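Local coordinates for gentamicin resistance protein (Enterococcus gallinarum, PDB 6CTZ), which probably transfers a phosphate from a guanine nucleotide to the 2"-hydroxyl of aminoglycosides such as kanamycin and gentamicin, so conferring resistance to them, at residues A[33-43]-A[79-90]; A[111-119]-A[205-215]. The protein carries 2 engineered substitutions. All coordinates share one frame; numbering follows the deposited sequence. Where two conformers were deposited one is given.

Contact 1 (A[33-43]-A[79-90]). With GDP (guanosine-5'-diphosphate), chain B.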
loop_
_atom_site.group_PDB
_atom_site.type_symbol
_atom_site.label_atom_id
_atom_site.label_comp_id
_atom_site.label_asym_id
_atom_site.label_seq_id
_atom_site.Cartn_x
_atom_site.Cartn_y
_atom_site.Cartn_z
ATOM N N LEU A 33 -0.032 6.433 19.543
ATOM C CA LEU A 33 -1.364 6.916 19.874
ATOM C C LEU A 33 -1.272 7.717 21.164
ATOM O O LEU A 33 -0.802 7.203 22.185
ATOM C CB LEU A 33 -2.338 5.750 20.030
ATOM C CG LEU A 33 -3.803 6.109 20.262
ATOM C CD1 LEU A 33 -4.379 6.897 19.080
ATOM C CD2 LEU A 33 -4.617 4.846 20.542
ATOM N N VAL A 34 -1.714 8.971 21.111
ATOM C CA VAL A 34 -1.647 9.893 22.239
ATOM C C VAL A 34 -3.060 10.114 22.752
ATOM O O VAL A 34 -3.966 10.436 21.976
ATOM C CB VAL A 34 -1.000 11.225 21.824
ATOM C CG1 VAL A 34 -1.205 12.294 22.905
ATOM C CG2 VAL A 34 0.479 11.015 21.527
ATOM N N ASN A 35 -3.249 9.923 24.056
ATOM C CA ASN A 35 -4.534 10.128 24.721
ATOM C C ASN A 35 -5.649 9.269 24.137
ATOM O O ASN A 35 -6.828 9.621 24.246
ATOM C CB ASN A 35 -4.934 11.609 24.761
ATOM C CG ASN A 35 -3.905 12.464 25.476
ATOM O OD1 ASN A 35 -3.069 11.946 26.212
ATOM N ND2 ASN A 35 -3.958 13.772 25.260
ATOM N N GLY A 36 -5.297 8.143 23.515
ATOM C CA GLY A 36 -6.268 7.292 22.867
ATOM C C GLY A 36 -6.922 7.882 21.640
ATOM O O GLY A 36 -7.750 7.205 21.016
ATOM N N ASP A 37 -6.558 9.104 21.252
ATOM C CA ASP A 37 -7.296 9.863 20.252
ATOM C C ASP A 37 -6.463 10.328 19.071
ATOM O O ASP A 37 -7.015 10.480 17.979
ATOM C CB ASP A 37 -7.929 11.115 20.887
ATOM C CG ASP A 37 -8.950 10.780 21.947
ATOM O OD1 ASP A 37 -9.422 9.624 21.977
ATOM O OD2 ASP A 37 -9.285 11.679 22.744
ATOM N N TRP A 38 -5.173 10.595 19.256
ATOM C CA TRP A 38 -4.357 11.265 18.251
ATOM C C TRP A 38 -3.253 10.331 17.793
ATOM O O TRP A 38 -2.483 9.828 18.617
ATOM C CB TRP A 38 -3.724 12.534 18.820
ATOM C CG TRP A 38 -4.709 13.620 19.070
ATOM C CD1 TRP A 38 -5.258 13.972 20.266
ATOM C CD2 TRP A 38 -5.274 14.500 18.090
ATOM N NE1 TRP A 38 -6.125 15.023 20.092
ATOM C CE2 TRP A 38 -6.156 15.365 18.765
ATOM C CE3 TRP A 38 -5.118 14.637 16.705
ATOM C CZ2 TRP A 38 -6.879 16.357 18.105
ATOM C CZ3 TRP A 38 -5.837 15.619 16.049
ATOM C CH2 TRP A 38 -6.706 16.469 16.751
ATOM N N VAL A 39 -3.157 10.134 16.492
ATOM C CA VAL A 39 -2.077 9.373 15.946
ATOM C C VAL A 39 -0.954 10.342 15.562
ATOM O O VAL A 39 -1.176 11.245 14.819
ATOM C CB VAL A 39 -2.511 8.597 14.652
ATOM C CG1 VAL A 39 -1.323 7.892 14.023
ATOM C CG2 VAL A 39 -3.651 7.646 14.938
ATOM N N PHE A 40 0.221 10.164 16.118
ATOM C CA PHE A 40 1.403 10.892 15.678
ATOM C C PHE A 40 2.297 9.945 14.896
ATOM O O PHE A 40 2.617 8.843 15.365
ATOM C CB PHE A 40 2.125 11.594 16.833
ATOM C CG PHE A 40 1.459 12.867 17.226
ATOM C CD1 PHE A 40 0.404 12.862 18.128
ATOM C CD2 PHE A 40 1.832 14.064 16.632
ATOM C CE1 PHE A 40 -0.235 14.042 18.477
ATOM C CE2 PHE A 40 1.194 15.239 16.965
ATOM C CZ PHE A 40 0.155 15.228 17.881
ATOM N N ARG A 41 2.659 10.361 13.687
ATOM C CA ARG A 41 3.262 9.470 12.708
ATOM C C ARG A 41 4.588 10.071 12.267
ATOM O O ARG A 41 4.623 11.188 11.727
ATOM C CB ARG A 41 2.306 9.280 11.533
ATOM C CG ARG A 41 2.731 8.232 10.526
ATOM C CD ARG A 41 1.625 8.140 9.506
ATOM N NE ARG A 41 1.822 7.321 8.316
ATOM C CZ ARG A 41 1.988 7.825 7.096
ATOM N NH1 ARG A 41 2.118 9.136 6.916
ATOM N NH2 ARG A 41 2.019 7.018 6.045
ATOM N N PHE A 42 5.666 9.325 12.500
ATOM C CA PHE A 42 7.035 9.812 12.379
ATOM C C PHE A 42 7.762 9.054 11.282
ATOM O O PHE A 42 7.942 7.829 11.401
ATOM C CB PHE A 42 7.762 9.606 13.708
ATOM C CG PHE A 42 7.219 10.440 14.833
ATOM C CD1 PHE A 42 7.704 11.721 15.065
ATOM C CD2 PHE A 42 6.232 9.939 15.666
ATOM C CE1 PHE A 42 7.208 12.492 16.108
ATOM C CE2 PHE A 42 5.733 10.701 16.712
ATOM C CZ PHE A 42 6.221 11.981 16.930
ATOM N N PRO A 43 8.210 9.724 10.220
ATOM C CA PRO A 43 8.984 9.032 9.181
ATOM C C PRO A 43 10.235 8.362 9.726
ATOM O O PRO A 43 10.862 8.829 10.679
ATOM C CB PRO A 43 9.345 10.159 8.207
ATOM C CG PRO A 43 8.197 11.122 8.343
ATOM C CD PRO A 43 7.853 11.097 9.821
ATOM N N ARG A 79 11.151 17.736 12.829
ATOM C CA ARG A 79 12.234 17.235 13.660
ATOM C C ARG A 79 13.454 18.141 13.481
ATOM O O ARG A 79 14.189 18.370 14.387
ATOM C CB ARG A 79 12.695 15.870 13.239
ATOM C CG ARG A 79 11.705 14.816 13.521
ATOM C CD ARG A 79 12.314 13.511 13.188
ATOM N NE ARG A 79 12.962 13.071 14.359
ATOM C CZ ARG A 79 12.723 11.943 14.952
ATOM N NH1 ARG A 79 11.840 11.147 14.465
ATOM N NH2 ARG A 79 13.357 11.667 16.052
ATOM N N SER A 80 13.621 18.626 12.280
ATOM C CA SER A 80 14.718 19.465 11.859
ATOM C C SER A 80 14.436 19.771 10.411
ATOM O O SER A 80 13.506 19.276 9.898
ATOM C CB SER A 80 16.050 18.767 12.044
ATOM O OG SER A 80 16.137 17.713 11.173
ATOM N N ASP A 81 15.218 20.615 9.770
ATOM C CA ASP A 81 14.886 20.991 8.402
ATOM C C ASP A 81 14.773 19.753 7.524
ATOM O O ASP A 81 15.638 18.874 7.560
ATOM C CB ASP A 81 15.947 21.932 7.843
ATOM C CG ASP A 81 15.853 23.321 8.434
ATOM O OD1 ASP A 81 14.936 23.570 9.253
ATOM O OD2 ASP A 81 16.690 24.170 8.071
ATOM N N GLY A 82 13.676 19.671 6.773
ATOM C CA GLY A 82 13.453 18.581 5.848
ATOM C C GLY A 82 12.992 17.287 6.474
ATOM O O GLY A 82 13.016 16.251 5.799
ATOM N N ASN A 83 12.563 17.307 7.736
ATOM C CA ASN A 83 12.174 16.102 8.465
ATOM C C ASN A 83 10.840 16.362 9.159
ATOM O O ASN A 83 10.799 16.711 10.344
ATOM C CB ASN A 83 13.271 15.687 9.451
ATOM C CG ASN A 83 14.494 15.096 8.755
ATOM O OD1 ASN A 83 14.511 13.915 8.411
ATOM N ND2 ASN A 83 15.527 15.913 8.560
ATOM N N PRO A 84 9.727 16.204 8.444
ATOM C CA PRO A 84 8.412 16.497 9.028
ATOM C C PRO A 84 7.860 15.320 9.820
ATOM O O PRO A 84 8.294 14.178 9.675
ATOM C CB PRO A 84 7.544 16.717 7.785
ATOM C CG PRO A 84 8.143 15.780 6.778
ATOM C CD PRO A 84 9.633 15.799 7.031
ATOM N N PHE A 85 6.855 15.621 10.647
ATOM C CA PHE A 85 6.004 14.591 11.241
ATOM C C PHE A 85 4.606 15.170 11.408
ATOM O O PHE A 85 4.418 16.384 11.322
ATOM C CB PHE A 85 6.589 13.999 12.535
ATOM C CG PHE A 85 6.568 14.934 13.710
ATOM C CD1 PHE A 85 5.465 14.986 14.549
ATOM C CD2 PHE A 85 7.672 15.725 14.010
ATOM C CE1 PHE A 85 5.449 15.829 15.650
ATOM C CE2 PHE A 85 7.655 16.571 15.111
ATOM C CZ PHE A 85 6.539 16.619 15.924
ATOM N N VAL A 86 3.612 14.299 11.583
ATOM C CA VAL A 86 2.250 14.766 11.682
ATOM C C VAL A 86 1.421 14.111 12.746
ATOM O O VAL A 86 1.743 13.088 13.195
ATOM C CB VAL A 86 1.475 14.545 10.331
ATOM C CG1 VAL A 86 2.103 15.353 9.228
ATOM C CG2 VAL A 86 1.455 13.057 9.928
ATOM N N GLY A 87 0.331 14.758 13.106
ATOM C CA GLY A 87 -0.645 14.203 14.004
ATOM C C GLY A 87 -2.038 14.321 13.405
ATOM O O GLY A 87 -2.370 15.337 12.866
ATOM N N TYR A 88 -2.831 13.267 13.535
ATOM C CA TYR A 88 -4.177 13.226 13.051
ATOM C C TYR A 88 -5.091 12.458 13.984
ATOM O O TYR A 88 -4.627 11.601 14.636
ATOM C CB TYR A 88 -4.249 12.632 11.625
ATOM C CG TYR A 88 -3.635 11.250 11.381
ATOM C CD1 TYR A 88 -2.332 11.127 11.018
ATOM C CD2 TYR A 88 -4.397 10.102 11.426
ATOM C CE1 TYR A 88 -1.784 9.917 10.718
ATOM C CE2 TYR A 88 -3.832 8.868 11.130
ATOM C CZ TYR A 88 -2.537 8.809 10.760
ATOM O OH TYR A 88 -1.930 7.628 10.430
ATOM N N ARG A 89 -6.360 12.810 14.021
ATOM C CA ARG A 89 -7.308 12.078 14.842
ATOM C C ARG A 89 -7.318 10.648 14.299
ATOM O O ARG A 89 -7.399 10.444 13.129
ATOM C CB ARG A 89 -8.725 12.657 14.779
ATOM C CG ARG A 89 -8.917 13.933 15.589
ATOM C CD ARG A 89 -10.351 14.207 16.046
ATOM N NE ARG A 89 -10.376 15.262 17.086
ATOM C CZ ARG A 89 -10.277 15.039 18.403
ATOM N NH1 ARG A 89 -10.169 13.839 18.882
ATOM N NH2 ARG A 89 -10.285 16.054 19.256
ATOM N N LYS A 90 -7.269 9.680 15.184
ATOM C CA LYS A 90 -7.245 8.287 14.780
ATOM C C LYS A 90 -8.380 7.999 13.804
ATOM O O LYS A 90 -9.529 8.404 14.014
ATOM C CB LYS A 90 -7.370 7.412 16.025
ATOM C CG LYS A 90 -7.110 5.951 15.761
ATOM C CD LYS A 90 -7.154 5.137 17.042
ATOM C CE LYS A 90 -8.554 5.057 17.607
ATOM N NZ LYS A 90 -8.643 4.038 18.694
HETATM P PB GDP B . 4.050 2.806 6.874
HETATM O O1B GDP B . 3.995 3.872 5.807
HETATM O O2B GDP B . 3.457 1.494 6.403
HETATM O O3B GDP B . 5.429 2.676 7.479
HETATM O O3A GDP B . 3.128 3.372 8.077
HETATM P PA GDP B . 1.512 3.447 8.174
HETATM O O1A GDP B . 1.015 4.791 7.729
HETATM O O2A GDP B . 0.891 2.268 7.447
HETATM O "O5'" GDP B . 1.307 3.365 9.782
HETATM C "C5'" GDP B . 1.866 2.267 10.491
HETATM C "C4'" GDP B . 0.755 1.512 11.181
HETATM O "O4'" GDP B . 0.194 2.346 12.195
HETATM C "C3'" GDP B . -0.425 1.148 10.295
HETATM O "O3'" GDP B . -0.185 -0.019 9.501
HETATM C "C2'" GDP B . -1.482 0.901 11.341
HETATM O "O2'" GDP B . -1.269 -0.361 11.981
HETATM C "C1'" GDP B . -1.169 1.981 12.364
HETATM N N9 GDP B . -1.988 3.181 12.100
HETATM C C8 GDP B . -1.619 4.317 11.467
HETATM N N7 GDP B . -2.666 5.181 11.438
HETATM C C5 GDP B . -3.703 4.589 12.062
HETATM C C6 GDP B . -5.099 4.922 12.373
HETATM O O6 GDP B . -5.578 6.025 12.049
HETATM N N1 GDP B . -5.813 4.000 13.037
HETATM C C2 GDP B . -5.322 2.797 13.408
HETATM N N2 GDP B . -6.111 1.941 14.085
HETATM N N3 GDP B . -4.051 2.417 13.147
HETATM C C4 GDP B . -3.238 3.276 12.498
HETATM O O HOH W 1 -8.325 4.635 21.399
HETATM O O HOH W 2 -9.794 10.912 18.005
HETATM O O HOH W 3 10.461 11.104 12.103
#

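Contact 2 (A[111-119]-A[205-215]). With MG (magnesium ion), chain C; MG (magnesium ion), chain D; GDP (guanosine-5'-diphosphate), chain B.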
loop_
_atom_site.group_PDB
_atom_site.type_symbol
_atom_site.label_atom_id
_atom_site.label_comp_id
_atom_site.label_asym_id
_atom_site.label_seq_id
_atom_site.Cartn_x
_atom_site.Cartn_y
_atom_site.Cartn_z
ATOM N N ARG A 111 -20.225 -6.388 0.562
ATOM C CA ARG A 111 -20.285 -4.949 0.815
ATOM C C ARG A 111 -18.894 -4.324 0.806
ATOM O O ARG A 111 -18.704 -3.221 0.276
ATOM C CB ARG A 111 -21.007 -4.660 2.134
ATOM C CG ARG A 111 -22.404 -5.240 2.231
ATOM C CD ARG A 111 -23.276 -4.847 1.047
ATOM N NE ARG A 111 -23.491 -3.405 0.948
ATOM C CZ ARG A 111 -24.228 -2.828 0.002
ATOM N NH1 ARG A 111 -24.821 -3.571 -0.930
ATOM N NH2 ARG A 111 -24.372 -1.510 -0.018
ATOM N N LEU A 112 -17.907 -5.013 1.384
ATOM C CA LEU A 112 -16.539 -4.503 1.347
ATOM C C LEU A 112 -16.028 -4.409 -0.081
ATOM O O LEU A 112 -15.375 -3.427 -0.445
ATOM C CB LEU A 112 -15.621 -5.401 2.172
ATOM C CG LEU A 112 -15.785 -5.292 3.686
ATOM C CD1 LEU A 112 -15.050 -6.428 4.362
ATOM C CD2 LEU A 112 -15.276 -3.944 4.211
ATOM N N ALA A 113 -16.321 -5.418 -0.910
ATOM C CA ALA A 113 -15.889 -5.385 -2.308
ATOM C C ALA A 113 -16.499 -4.200 -3.044
ATOM O O ALA A 113 -15.812 -3.516 -3.814
ATOM C CB ALA A 113 -16.263 -6.692 -3.013
ATOM N N LEU A 114 -17.780 -3.927 -2.794
ATOM C CA LEU A 114 -18.435 -2.792 -3.430
ATOM C C LEU A 114 -17.790 -1.481 -2.997
ATOM O O LEU A 114 -17.537 -0.595 -3.825
ATOM C CB LEU A 114 -19.912 -2.810 -3.056
ATOM C CG LEU A 114 -20.761 -1.662 -3.595
ATOM C CD1 LEU A 114 -20.675 -1.562 -5.118
ATOM C CD2 LEU A 114 -22.203 -1.828 -3.120
ATOM N N GLN A 115 -17.517 -1.333 -1.700
ATOM C CA GLN A 115 -16.927 -0.090 -1.218
ATOM C C GLN A 115 -15.505 0.095 -1.722
ATOM O O GLN A 115 -15.098 1.220 -2.030
ATOM C CB GLN A 115 -16.951 -0.041 0.300
ATOM C CG GLN A 115 -18.322 0.161 0.887
ATOM C CD GLN A 115 -18.230 0.320 2.381
ATOM O OE1 GLN A 115 -18.278 -0.658 3.117
ATOM N NE2 GLN A 115 -18.039 1.555 2.836
ATOM N N LEU A 116 -14.726 -0.986 -1.809
ATOM C CA LEU A 116 -13.378 -0.870 -2.355
ATOM C C LEU A 116 -13.412 -0.535 -3.840
ATOM O O LEU A 116 -12.611 0.282 -4.314
ATOM C CB LEU A 116 -12.597 -2.155 -2.097
ATOM C CG LEU A 116 -12.075 -2.309 -0.677
ATOM C CD1 LEU A 116 -11.509 -3.694 -0.485
ATOM C CD2 LEU A 116 -11.001 -1.260 -0.392
ATOM N N ALA A 117 -14.335 -1.140 -4.584
ATOM C CA ALA A 117 -14.490 -0.780 -5.991
ATOM C C ALA A 117 -14.791 0.705 -6.140
ATOM O O ALA A 117 -14.213 1.386 -6.999
ATOM C CB ALA A 117 -15.608 -1.608 -6.625
ATOM N N GLU A 118 -15.678 1.227 -5.293
ATOM C CA GLU A 118 -16.026 2.643 -5.352
ATOM C C GLU A 118 -14.832 3.524 -5.009
ATOM O O GLU A 118 -14.601 4.547 -5.661
ATOM C CB GLU A 118 -17.198 2.919 -4.409
ATOM C CG GLU A 118 -17.603 4.376 -4.295
ATOM C CD GLU A 118 -18.776 4.573 -3.351
ATOM O OE1 GLU A 118 -18.651 4.212 -2.159
ATOM O OE2 GLU A 118 -19.829 5.064 -3.803
ATOM N N PHE A 119 -14.060 3.138 -3.992
ATOM C CA PHE A 119 -12.867 3.897 -3.620
ATOM C C PHE A 119 -11.865 3.939 -4.772
ATOM O O PHE A 119 -11.326 5.001 -5.110
ATOM C CB PHE A 119 -12.239 3.268 -2.376
ATOM C CG PHE A 119 -10.912 3.858 -1.988
ATOM C CD1 PHE A 119 -10.839 5.090 -1.358
ATOM C CD2 PHE A 119 -9.735 3.171 -2.239
ATOM C CE1 PHE A 119 -9.616 5.629 -0.994
ATOM C CE2 PHE A 119 -8.509 3.713 -1.881
ATOM C CZ PHE A 119 -8.455 4.941 -1.249
ATOM N N ARG A 205 -23.751 -3.297 8.766
ATOM C CA ARG A 205 -23.930 -4.348 7.767
ATOM C C ARG A 205 -23.672 -3.827 6.359
ATOM O O ARG A 205 -22.948 -4.449 5.571
ATOM C CB ARG A 205 -25.347 -4.919 7.856
ATOM C CG ARG A 205 -25.652 -5.717 9.116
ATOM C CD ARG A 205 -24.875 -7.027 9.147
ATOM N NE ARG A 205 -23.792 -6.991 10.123
ATOM C CZ ARG A 205 -23.954 -7.240 11.422
ATOM N NH1 ARG A 205 -22.916 -7.186 12.249
ATOM N NH2 ARG A 205 -25.157 -7.533 11.895
ATOM N N GLN A 206 -24.266 -2.692 6.020
ATOM C CA GLN A 206 -24.243 -2.255 4.632
ATOM C C GLN A 206 -23.022 -1.424 4.275
ATOM O O GLN A 206 -22.681 -1.338 3.091
ATOM C CB GLN A 206 -25.534 -1.509 4.280
ATOM C CG GLN A 206 -26.780 -2.377 4.412
ATOM C CD GLN A 206 -26.632 -3.715 3.702
ATOM O OE1 GLN A 206 -26.459 -4.754 4.339
ATOM N NE2 GLN A 206 -26.698 -3.693 2.375
ATOM N N THR A 207 -22.335 -0.847 5.262
ATOM C CA THR A 207 -21.195 0.039 5.010
ATOM C C THR A 207 -20.051 -0.292 5.971
ATOM O O THR A 207 -19.641 0.526 6.792
ATOM C CB THR A 207 -21.649 1.495 5.124
ATOM O OG1 THR A 207 -22.910 1.633 4.452
ATOM C CG2 THR A 207 -20.653 2.427 4.471
ATOM N N PRO A 208 -19.498 -1.502 5.872
ATOM C CA PRO A 208 -18.463 -1.913 6.838
ATOM C C PRO A 208 -17.107 -1.231 6.670
ATOM O O PRO A 208 -16.352 -1.174 7.646
ATOM C CB PRO A 208 -18.341 -3.418 6.583
ATOM C CG PRO A 208 -18.749 -3.557 5.126
ATOM C CD PRO A 208 -19.868 -2.598 4.960
ATOM N N LEU A 209 -16.743 -0.754 5.481
ATOM C CA LEU A 209 -15.467 -0.066 5.320
ATOM C C LEU A 209 -15.640 1.376 5.774
ATOM O O LEU A 209 -16.513 2.086 5.267
ATOM C CB LEU A 209 -15.035 -0.109 3.858
ATOM C CG LEU A 209 -13.641 0.470 3.602
ATOM C CD1 LEU A 209 -12.547 -0.375 4.253
ATOM C CD2 LEU A 209 -13.396 0.610 2.101
ATOM N N THR A 210 -14.825 1.811 6.732
ATOM C CA THR A 210 -14.934 3.168 7.238
ATOM C C THR A 210 -13.725 4.031 6.935
ATOM O O THR A 210 -13.867 5.256 6.923
ATOM C CB THR A 210 -15.209 3.189 8.752
ATOM O OG1 THR A 210 -14.169 2.489 9.441
ATOM C CG2 THR A 210 -16.555 2.549 9.067
ATOM N N GLY A 211 -12.555 3.447 6.682
ATOM C CA GLY A 211 -11.375 4.266 6.495
ATOM C C GLY A 211 -10.286 3.547 5.741
ATOM O O GLY A 211 -10.248 2.313 5.686
ATOM N N ILE A 212 -9.400 4.346 5.149
ATOM C CA ILE A 212 -8.188 3.875 4.477
ATOM C C ILE A 212 -7.039 4.755 4.942
ATOM O O ILE A 212 -7.165 5.991 4.933
ATOM C CB ILE A 212 -8.311 3.952 2.940
ATOM C CG1 ILE A 212 -9.466 3.089 2.428
ATOM C CG2 ILE A 212 -6.985 3.547 2.270
ATOM C CD1 ILE A 212 -9.153 1.602 2.374
ATOM N N ILE A 213 -5.928 4.140 5.347
ATOM C CA ILE A 213 -4.752 4.878 5.793
ATOM C C ILE A 213 -3.554 4.656 4.865
ATOM O O ILE A 213 -3.631 3.895 3.890
ATOM C CB ILE A 213 -4.409 4.538 7.257
ATOM C CG1 ILE A 213 -4.133 3.035 7.413
ATOM C CG2 ILE A 213 -5.525 5.022 8.195
ATOM C CD1 ILE A 213 -3.490 2.678 8.734
ATOM N N ASP A 214 -2.447 5.339 5.166
ATOM C CA ASP A 214 -1.134 5.163 4.540
ATOM C C ASP A 214 -1.113 5.367 3.032
ATOM O O ASP A 214 -1.026 4.401 2.270
ATOM C CB ASP A 214 -0.495 3.820 4.888
ATOM C CG ASP A 214 0.976 3.767 4.490
ATOM O OD1 ASP A 214 1.532 4.815 4.051
ATOM O OD2 ASP A 214 1.580 2.674 4.610
ATOM N N PHE A 215 -1.150 6.624 2.603
ATOM C CA PHE A 215 -1.070 6.994 1.198
ATOM C C PHE A 215 0.355 7.304 0.754
ATOM O O PHE A 215 0.544 7.959 -0.274
ATOM C CB PHE A 215 -1.998 8.183 0.912
ATOM C CG PHE A 215 -3.470 7.834 0.919
ATOM C CD1 PHE A 215 -4.134 7.524 2.107
ATOM C CD2 PHE A 215 -4.197 7.846 -0.261
ATOM C CE1 PHE A 215 -5.498 7.225 2.110
ATOM C CE2 PHE A 215 -5.550 7.547 -0.269
ATOM C CZ PHE A 215 -6.205 7.231 0.922
HETATM MG MG MG C . 1.522 1.052 5.958
HETATM MG MG MG D . 3.445 3.739 3.867
HETATM P PB GDP B . 4.050 2.806 6.874
HETATM O O1B GDP B . 3.995 3.872 5.807
HETATM O O2B GDP B . 3.457 1.494 6.403
HETATM O O3B GDP B . 5.429 2.676 7.479
HETATM O O3A GDP B . 3.128 3.372 8.077
HETATM P PA GDP B . 1.512 3.447 8.174
HETATM O O1A GDP B . 1.015 4.791 7.729
HETATM O O2A GDP B . 0.891 2.268 7.447
HETATM O "O5'" GDP B . 1.307 3.365 9.782
HETATM C "C5'" GDP B . 1.866 2.267 10.491
HETATM C "C4'" GDP B . 0.755 1.512 11.181
HETATM O "O4'" GDP B . 0.194 2.346 12.195
HETATM C "C3'" GDP B . -0.425 1.148 10.295
HETATM O "O3'" GDP B . -0.185 -0.019 9.501
HETATM C "C2'" GDP B . -1.482 0.901 11.341
HETATM O "O2'" GDP B . -1.269 -0.361 11.981
HETATM C "C1'" GDP B . -1.169 1.981 12.364
HETATM N N9 GDP B . -1.988 3.181 12.100
HETATM C C8 GDP B . -1.619 4.317 11.467
HETATM N N7 GDP B . -2.666 5.181 11.438
HETATM C C5 GDP B . -3.703 4.589 12.062
HETATM C C6 GDP B . -5.099 4.922 12.373
HETATM O O6 GDP B . -5.578 6.025 12.049
HETATM N N1 GDP B . -5.813 4.000 13.037
HETATM C C2 GDP B . -5.322 2.797 13.408
HETATM N N2 GDP B . -6.111 1.941 14.085
HETATM N N3 GDP B . -4.051 2.417 13.147
HETATM C C4 GDP B . -3.238 3.276 12.498
HETATM O O HOH W 4 -21.143 -1.698 0.580
HETATM O O HOH W 5 -23.788 0.901 1.510
HETATM O O HOH W 6 1.394 -0.612 7.156
HETATM O O HOH W 7 2.360 -0.170 4.466
HETATM O O HOH W 8 2.671 3.176 1.940
HETATM O O HOH W 9 4.516 5.528 3.328
HETATM O O HOH W 10 4.990 2.452 3.473
#

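Contact 1 (A[33-43]-A[79-90])
Strands 38-43 and 83-89 run antiparallel, their axes 4.5 Å apart at closest approach, with Val-39/Tyr-88 and Arg-41/Val-86 as hydrogen-bonded pairs and Trp-38/Arg-89 and Phe-40/Gly-87 as non-hydrogen-bonded ones. On the Val-39 and Arg-41 side lies the nucleotide. The ring of Tyr-88, its CG wedged between the backbone N and the carbonyl carbon (chi1 55°), turns one face to Val-39, whose CB stands 3.9 Å from the ring centroid; beta-branched valine suits this spot, since CG1 covers CZ while CG2 turns toward Lys-90 and the guanine O6. Held in this way, the Tyr-88 hydroxyl donates to GDP N7 over 2.7 Å. Arg-41 reaches the phosphates through an extended chain: its NE lies 2.7 Å from GDP O1A, and NH2 binds the same oxygen, which meets the guanidinium at its edge. NH1 makes a salt bridge to Glu-55 of helix 46-62. In the five-stranded antiparallel sheet of a kinase-like N-terminal lobe, 38-43 is the central strand and 83-89 lies between it and the outer strand 73-78; the arginine-glutamate pair recalls the lysine-glutamate pair of protein kinases. The opposite face carries Trp-38 and Phe-40, and Phe-40, Phe-42 and Phe-85 touch helix 2-11. There Gly-87, bare of a side chain, lets its CA sit 3.8 Å from the Phe-40 ring centroid, over the face. Phe-42 and Phe-85 form an offset stack, centroids 4.7 Å apart and planes 28° apart. At the strand end Arg-89 lays its aliphatic CG over the six-membered ring of Trp-38, and its guanidinium reaches the ring's rim at CZ2, the two planes 39° apart. A classic beta bulge sets Asp-37 and Trp-38 together opposite Val-34, and the Asp-37 O accepts from Lys-90 N at 2.9 Å.

Contact 2 (A[111-119]-A[205-215])
Gln-115 grips the backbone of Leu-209 with both ends of its amide: OE1 accepts from Leu-209 N at 2.8 Å, and NE2 donates to Leu-209 O at 2.9 Å, arriving on a lone pair. Glutamine suits the place because one flat group offers both an acceptor and a donor to the first residue of strand 209-212. Beyond CG its chain runs extended (chi2 -175°), which carries the amide from the helix to the strand. One turn earlier, Arg-111 bends back at chi2 and chi3 so that NE donates to Gln-206 O over 3.1 Å, with that oxygen close to the guanidinium plane; Gln-206 NE2 lies over the centre of one face and Leu-114 CD2 covers the opposite one. Apolar branches fill in around the polar grip, Leu-112 CD2 against Pro-208 CG and Leu-116 CD2 against Leu-209 CD2. Farther along, in the conformer given, Ile-212 CG1 sits over the face of the Phe-119 ring, while Phe-215 CZ comes to that ring's edge. Helix 106-125 thus backs the strand leading to Asp-214, whose carboxylate bridges two magnesium ions beside GDP, the place of the DFG aspartate in protein kinase-like folds.

Overall arrangement
Contact 1 belongs to the N-terminal sheet, whereas contact 2 sets a helix against a strand of the small three-stranded sheet; their centres lie 24 Å apart, and both touch GDP. They meet where Arg-41 NH2 forms a salt bridge with Asp-214 OD1 at 3.0 Å, joining a residue that holds the alpha-phosphate to one that binds both magnesium ions. Glu-55, the partner of Arg-41 in contact 1, also accepts from the backbone N of Phe-215 in contact 2. The guanosine is shared as well: besides Tyr-88 from contact 1, it meets Ile-213 of contact 2, whose CD1 packs 3.7 Å from GDP C8. The side chain of Arg-41 is about 9 Å from the bound kanamycin.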